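Local coordinates for serine-threonine phosphatase 2C (Toxoplasma gondii, PDB 2I44), which probably removes phosphate from phosphoserine and phosphothreonine of proteins, as a calcium-binding member of the metal-dependent PP2C phosphatase family, at residues H179-P184 against N205-R210; M225-S230 against Y241-Q246. One frame throughout, in Å; residues are numbered along the deposited sequence.

Contact 1: H179-P184 against N205-R210; sequences HKPDMP and NKPFIR
Pro-181 and Ile-209 bring the two backbones nearest each other, with their CA atoms 5.9 Å apart. The 179-184 segment folds there into a type I beta turn from Lys-180 to Met-183, closed by the bond from Met-183 N to Lys-180 O at 3.1 Å, while 205-210 runs from loop into the short strand 208-210. Pro-181 and Asp-182, the two central residues of the turn, do the touching. CG of Pro-181 makes a van der Waals contact with the carbonyl O of Pro-207 at 3.3 Å. The Pro-181 ring also has apolar contacts with the Pro-207 ring and with CB of Ile-209. Pro-207 CG sits over the face of the Asp-182 carboxylate, 3.4 Å from Asp-182 CG; a chi1 of 49° turns that face to the proline ring. The polar link is indirect, through a water that donates to Asp-182 OD2 at 2.6 Å and to Asn-205 O at 3.0 Å. Pro-181 also touches Val-197 of strand 196-198 and Ile-190 of helix 184-192. The arrangement is a proline-bearing beta turn, just ahead of that helix, packed against the start of strand 208-210 and touching its antiparallel partner 196-198 within the PP2C fold.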
loop_
_atom_site.group_PDB
_atom_site.type_symbol
_atom_site.label_atom_id
_atom_site.label_comp_id
_atom_site.label_asym_id
_atom_site.label_seq_id
_atom_site.Cartn_x
_atom_site.Cartn_y
_atom_site.Cartn_z
ATOM N N HIS A 179 -3.434 1.359 -10.275
ATOM C CA HIS A 179 -3.420 2.594 -11.047
ATOM C C HIS A 179 -2.482 2.286 -12.212
ATOM O O HIS A 179 -1.266 2.259 -12.068
ATOM C CB HIS A 179 -2.875 3.754 -10.215
ATOM C CG HIS A 179 -3.750 4.128 -9.056
ATOM N ND1 HIS A 179 -3.309 4.099 -7.752
ATOM C CD2 HIS A 179 -5.033 4.561 -9.010
ATOM C CE1 HIS A 179 -4.279 4.499 -6.951
ATOM N NE2 HIS A 179 -5.337 4.787 -7.689
ATOM N N LYS A 180 -3.070 2.012 -13.364
ATOM C CA LYS A 180 -2.314 1.683 -14.561
ATOM C C LYS A 180 -2.395 2.834 -15.569
ATOM O O LYS A 180 -3.449 3.436 -15.756
ATOM C CB LYS A 180 -2.863 0.386 -15.169
ATOM C CG LYS A 180 -2.705 -0.849 -14.264
ATOM C CD LYS A 180 -1.227 -1.117 -13.945
ATOM C CE LYS A 180 -1.024 -2.424 -13.154
ATOM N NZ LYS A 180 0.421 -2.731 -12.895
ATOM N N PRO A 181 -1.272 3.152 -16.221
ATOM C CA PRO A 181 -1.210 4.233 -17.207
ATOM C C PRO A 181 -2.174 4.111 -18.385
ATOM O O PRO A 181 -2.539 5.117 -18.998
ATOM C CB PRO A 181 0.259 4.225 -17.635
ATOM C CG PRO A 181 0.678 2.821 -17.416
ATOM C CD PRO A 181 0.033 2.480 -16.102
ATOM N N ASP A 182 -2.589 2.893 -18.716
ATOM C CA ASP A 182 -3.520 2.739 -19.827
ATOM C C ASP A 182 -4.996 2.859 -19.444
ATOM O O ASP A 182 -5.860 2.853 -20.319
ATOM C CB ASP A 182 -3.257 1.439 -20.612
ATOM C CG ASP A 182 -3.133 0.220 -19.729
ATOM O OD1 ASP A 182 -2.983 0.377 -18.499
ATOM O OD2 ASP A 182 -3.162 -0.906 -20.280
HETATM N N MSE A 183 -5.296 2.980 -18.152
HETATM C CA MSE A 183 -6.690 3.173 -17.746
HETATM C C MSE A 183 -7.020 4.528 -18.380
HETATM O O MSE A 183 -6.299 5.502 -18.168
HETATM C CB MSE A 183 -6.829 3.262 -16.221
HETATM C CG MSE A 183 -6.935 1.914 -15.497
HETATM SE SE MSE A 183 -8.508 0.845 -15.981
HETATM C CE MSE A 183 -9.793 2.241 -16.153
ATOM N N PRO A 184 -8.102 4.600 -19.171
ATOM C CA PRO A 184 -8.537 5.820 -19.857
ATOM C C PRO A 184 -8.301 7.156 -19.151
ATOM O O PRO A 184 -7.612 8.021 -19.687
ATOM C CB PRO A 184 -10.014 5.546 -20.132
ATOM C CG PRO A 184 -10.005 4.080 -20.442
ATOM C CD PRO A 184 -9.106 3.530 -19.333
ATOM N N ASN A 205 0.735 -5.098 -23.116
ATOM C CA ASN A 205 -0.105 -5.202 -21.933
ATOM C C ASN A 205 0.415 -4.493 -20.683
ATOM O O ASN A 205 -0.326 -4.330 -19.714
ATOM C CB ASN A 205 -0.360 -6.678 -21.626
ATOM C CG ASN A 205 -1.267 -7.330 -22.651
ATOM O OD1 ASN A 205 -1.029 -8.462 -23.080
ATOM N ND2 ASN A 205 -2.320 -6.617 -23.048
ATOM N N LYS A 206 1.677 -4.075 -20.692
ATOM C CA LYS A 206 2.231 -3.372 -19.536
ATOM C C LYS A 206 2.856 -2.041 -19.942
ATOM O O LYS A 206 4.071 -1.860 -19.854
ATOM C CB LYS A 206 3.281 -4.230 -18.823
ATOM C CG LYS A 206 2.741 -5.501 -18.190
ATOM C CD LYS A 206 3.776 -6.120 -17.253
ATOM C CE LYS A 206 3.385 -7.526 -16.821
ATOM N NZ LYS A 206 3.320 -8.434 -18.001
ATOM N N PRO A 207 2.025 -1.094 -20.404
ATOM C CA PRO A 207 2.515 0.222 -20.822
ATOM C C PRO A 207 3.203 1.002 -19.695
ATOM O O PRO A 207 3.015 0.719 -18.505
ATOM C CB PRO A 207 1.253 0.912 -21.337
ATOM C CG PRO A 207 0.164 0.275 -20.503
ATOM C CD PRO A 207 0.559 -1.172 -20.526
ATOM N N PHE A 208 4.003 1.985 -20.091
ATOM C CA PHE A 208 4.761 2.813 -19.158
ATOM C C PHE A 208 4.316 4.266 -19.205
ATOM O O PHE A 208 3.828 4.731 -20.233
ATOM C CB PHE A 208 6.252 2.803 -19.526
ATOM C CG PHE A 208 6.904 1.447 -19.467
ATOM C CD1 PHE A 208 7.538 1.017 -18.304
ATOM C CD2 PHE A 208 6.906 0.611 -20.582
ATOM C CE1 PHE A 208 8.169 -0.230 -18.253
ATOM C CE2 PHE A 208 7.531 -0.634 -20.542
ATOM C CZ PHE A 208 8.164 -1.056 -19.374
ATOM N N ILE A 209 4.472 4.970 -18.085
ATOM C CA ILE A 209 4.187 6.394 -18.057
ATOM C C ILE A 209 5.568 6.973 -18.323
ATOM O O ILE A 209 6.534 6.624 -17.647
ATOM C CB ILE A 209 3.666 6.911 -16.681
ATOM C CG1 ILE A 209 3.700 8.453 -16.678
ATOM C CG2 ILE A 209 4.489 6.339 -15.533
ATOM C CD1 ILE A 209 2.948 9.123 -15.503
ATOM N N ARG A 210 5.672 7.833 -19.323
ATOM C CA ARG A 210 6.949 8.427 -19.679
ATOM C C ARG A 210 6.884 9.947 -19.633
ATOM O O ARG A 210 5.944 10.549 -20.153
ATOM C CB ARG A 210 7.349 7.958 -21.079
ATOM C CG ARG A 210 8.603 8.605 -21.616
ATOM C CD ARG A 210 8.935 8.094 -23.007
ATOM N NE ARG A 210 9.303 6.680 -23.015
ATOM C CZ ARG A 210 9.671 6.013 -24.105
ATOM N NH1 ARG A 210 9.718 6.632 -25.276
ATOM N NH2 ARG A 210 9.994 4.727 -24.025
HETATM O O HOH W 1 -3.133 -3.350 -19.410
#

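Contact 2: M225-S230 against Y241-Q246; sequences MQLQYS and YGLSNQ
Gly-242 and Leu-243 bring the 241-246 segment against Ser-230, and Ser-230 CA lies 5.2 Å from Leu-243 CA. At Gly-242 the backbone takes a positive phi of 112°, a conformation readily open to glycine; its carbonyl O accepts a hydrogen bond from Arg-189 NE. Leu-243 supplies the apolar part of the contact. With CG anti to the backbone N (chi1 -171°), it sends its two methyls to different targets: CD1 of Leu-243 lies 3.5 Å from the carbonyl C of Ser-230, and CD2 of Leu-243 meets Leu-227 CD1 at 3.8 Å, the two leucine side chains crossing at about a right angle. Ser-244 gives the polar link, its N donating to Ser-230 O at 3.2 Å in a nearly straight bond (167° at the hydrogen). The same oxygen also receives a CA-H...O contact from Leu-243 CA at 3.6 Å. Ser-244 OG then accepts from Gln-246 N at 2.9 Å, forming an ST turn. Between these two residues, Asn-245 ND2 is hydrogen-bonded to Asp-121 of helix 98-130, while the hydroxyl of Ser-230 is hydrogen-bonded to the Glu-186 carboxylate of helix 184-192. Leu-227 packs also on Ile-209 of strand 208-210, on Ser-137 of strand 137-146 and on Thr-62 of strand 53-62. The two loops, which flank strand 233-234 in sequence, thus have both helices and these strands as neighbours.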
loop_
_atom_site.group_PDB
_atom_site.type_symbol
_atom_site.label_atom_id
_atom_site.label_comp_id
_atom_site.label_asym_id
_atom_site.label_seq_id
_atom_site.Cartn_x
_atom_site.Cartn_y
_atom_site.Cartn_z
HETATM N N MSE A 225 13.799 7.635 -16.438
HETATM C CA MSE A 225 13.075 6.431 -16.050
HETATM C C MSE A 225 11.582 6.463 -16.333
HETATM O O MSE A 225 10.989 7.528 -16.521
HETATM C CB MSE A 225 13.310 6.138 -14.566
HETATM C CG MSE A 225 14.772 5.894 -14.199
HETATM SE SE MSE A 225 15.476 4.235 -14.958
HETATM C CE MSE A 225 16.603 4.970 -16.330
ATOM N N GLN A 226 10.996 5.267 -16.347
ATOM C CA GLN A 226 9.575 5.054 -16.606
ATOM C C GLN A 226 8.976 4.164 -15.520
ATOM O O GLN A 226 9.689 3.451 -14.827
ATOM C CB GLN A 226 9.389 4.351 -17.947
ATOM C CG GLN A 226 9.886 5.122 -19.146
ATOM C CD GLN A 226 10.116 4.224 -20.350
ATOM O OE1 GLN A 226 11.019 3.376 -20.346
ATOM N NE2 GLN A 226 9.303 4.402 -21.385
ATOM N N LEU A 227 7.657 4.204 -15.386
ATOM C CA LEU A 227 6.968 3.391 -14.394
ATOM C C LEU A 227 5.780 2.712 -15.050
ATOM O O LEU A 227 5.236 3.206 -16.039
ATOM C CB LEU A 227 6.484 4.261 -13.230
ATOM C CG LEU A 227 7.561 5.026 -12.458
ATOM C CD1 LEU A 227 6.912 5.841 -11.352
ATOM C CD2 LEU A 227 8.563 4.036 -11.871
ATOM N N GLN A 228 5.377 1.572 -14.506
ATOM C CA GLN A 228 4.239 0.862 -15.060
ATOM C C GLN A 228 2.960 1.072 -14.255
ATOM O O GLN A 228 1.978 0.364 -14.432
ATOM C CB GLN A 228 4.578 -0.619 -15.228
ATOM C CG GLN A 228 5.543 -0.829 -16.380
ATOM C CD GLN A 228 6.012 -2.262 -16.522
ATOM O OE1 GLN A 228 6.553 -2.847 -15.583
ATOM N NE2 GLN A 228 5.812 -2.833 -17.704
ATOM N N TYR A 229 2.993 2.050 -13.356
ATOM C CA TYR A 229 1.816 2.431 -12.587
ATOM C C TYR A 229 1.760 3.960 -12.644
ATOM O O TYR A 229 2.798 4.630 -12.700
ATOM C CB TYR A 229 1.851 1.886 -11.149
ATOM C CG TYR A 229 3.146 2.025 -10.395
ATOM C CD1 TYR A 229 3.391 3.133 -9.589
ATOM C CD2 TYR A 229 4.113 1.023 -10.447
ATOM C CE1 TYR A 229 4.569 3.237 -8.848
ATOM C CE2 TYR A 229 5.291 1.120 -9.713
ATOM C CZ TYR A 229 5.509 2.228 -8.916
ATOM O OH TYR A 229 6.659 2.332 -8.175
ATOM N N SER A 230 0.548 4.503 -12.643
ATOM C CA SER A 230 0.337 5.945 -12.783
ATOM C C SER A 230 0.180 6.825 -11.538
ATOM O O SER A 230 -0.032 8.039 -11.656
ATOM C CB SER A 230 -0.857 6.158 -13.707
ATOM O OG SER A 230 -1.867 5.221 -13.398
ATOM N N TYR A 241 4.417 15.270 -14.938
ATOM C CA TYR A 241 3.973 14.673 -16.194
ATOM C C TYR A 241 2.833 13.663 -16.055
ATOM O O TYR A 241 2.704 12.764 -16.880
ATOM C CB TYR A 241 5.153 13.994 -16.888
ATOM C CG TYR A 241 6.235 14.945 -17.351
ATOM C CD1 TYR A 241 5.970 15.926 -18.307
ATOM C CD2 TYR A 241 7.534 14.840 -16.855
ATOM C CE1 TYR A 241 6.977 16.779 -18.763
ATOM C CE2 TYR A 241 8.545 15.682 -17.301
ATOM C CZ TYR A 241 8.262 16.646 -18.253
ATOM O OH TYR A 241 9.276 17.456 -18.697
ATOM N N GLY A 242 2.009 13.796 -15.023
ATOM C CA GLY A 242 0.908 12.865 -14.869
ATOM C C GLY A 242 0.963 11.893 -13.702
ATOM O O GLY A 242 -0.065 11.322 -13.342
ATOM N N LEU A 243 2.139 11.675 -13.118
ATOM C CA LEU A 243 2.235 10.765 -11.971
ATOM C C LEU A 243 1.555 11.486 -10.794
ATOM O O LEU A 243 2.021 12.532 -10.342
ATOM C CB LEU A 243 3.701 10.460 -11.643
ATOM C CG LEU A 243 4.013 9.366 -10.611
ATOM C CD1 LEU A 243 3.466 8.020 -11.088
ATOM C CD2 LEU A 243 5.521 9.280 -10.393
ATOM N N SER A 244 0.460 10.919 -10.306
ATOM C CA SER A 244 -0.314 11.518 -9.219
ATOM C C SER A 244 -0.080 10.922 -7.828
ATOM O O SER A 244 0.341 9.768 -7.693
ATOM C CB SER A 244 -1.804 11.408 -9.564
ATOM O OG SER A 244 -2.628 11.789 -8.477
ATOM N N ASN A 245 -0.350 11.717 -6.793
ATOM C CA ASN A 245 -0.221 11.246 -5.417
ATOM C C ASN A 245 -1.612 11.181 -4.786
ATOM O O ASN A 245 -1.751 11.038 -3.573
ATOM C CB ASN A 245 0.693 12.155 -4.579
ATOM C CG ASN A 245 0.251 13.608 -4.579
ATOM O OD1 ASN A 245 -0.938 13.921 -4.685
ATOM N ND2 ASN A 245 1.214 14.507 -4.443
ATOM N N GLN A 246 -2.636 11.300 -5.628
ATOM C CA GLN A 246 -4.030 11.233 -5.193
ATOM C C GLN A 246 -4.377 9.766 -4.969
ATOM O O GLN A 246 -4.385 8.980 -5.908
ATOM C CB GLN A 246 -4.941 11.815 -6.280
ATOM C CG GLN A 246 -6.436 11.632 -6.040
ATOM C CD GLN A 246 -6.899 12.308 -4.767
ATOM O OE1 GLN A 246 -7.150 11.649 -3.754
ATOM N NE2 GLN A 246 -6.998 13.631 -4.806
#

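In the fold
Contact 2 is the more buried of the two, with no exposed residue among those that touch, whereas contact 1 is partly buried and is exposed at Asn-205, where a water bridges to Asp-182. Their centres are about 9 Å apart and they are joined directly: a hydrogen bond of 2.8 Å between Ile-209 N and Leu-227 O ties strand 208-210 to the 225-230 loop, and Gln-228 NE2 is hydrogen-bonded to Lys-206 O. Helix 184-192 serves both, through Ile-190 at contact 1 and through Glu-186 and Arg-189 at contact 2. Proline packing and a water mediate the first, leucine packing and a direct backbone bond the second. The side chain of Tyr-229, in the 225-230 segment, comes within about 6 Å of a bound calcium ion.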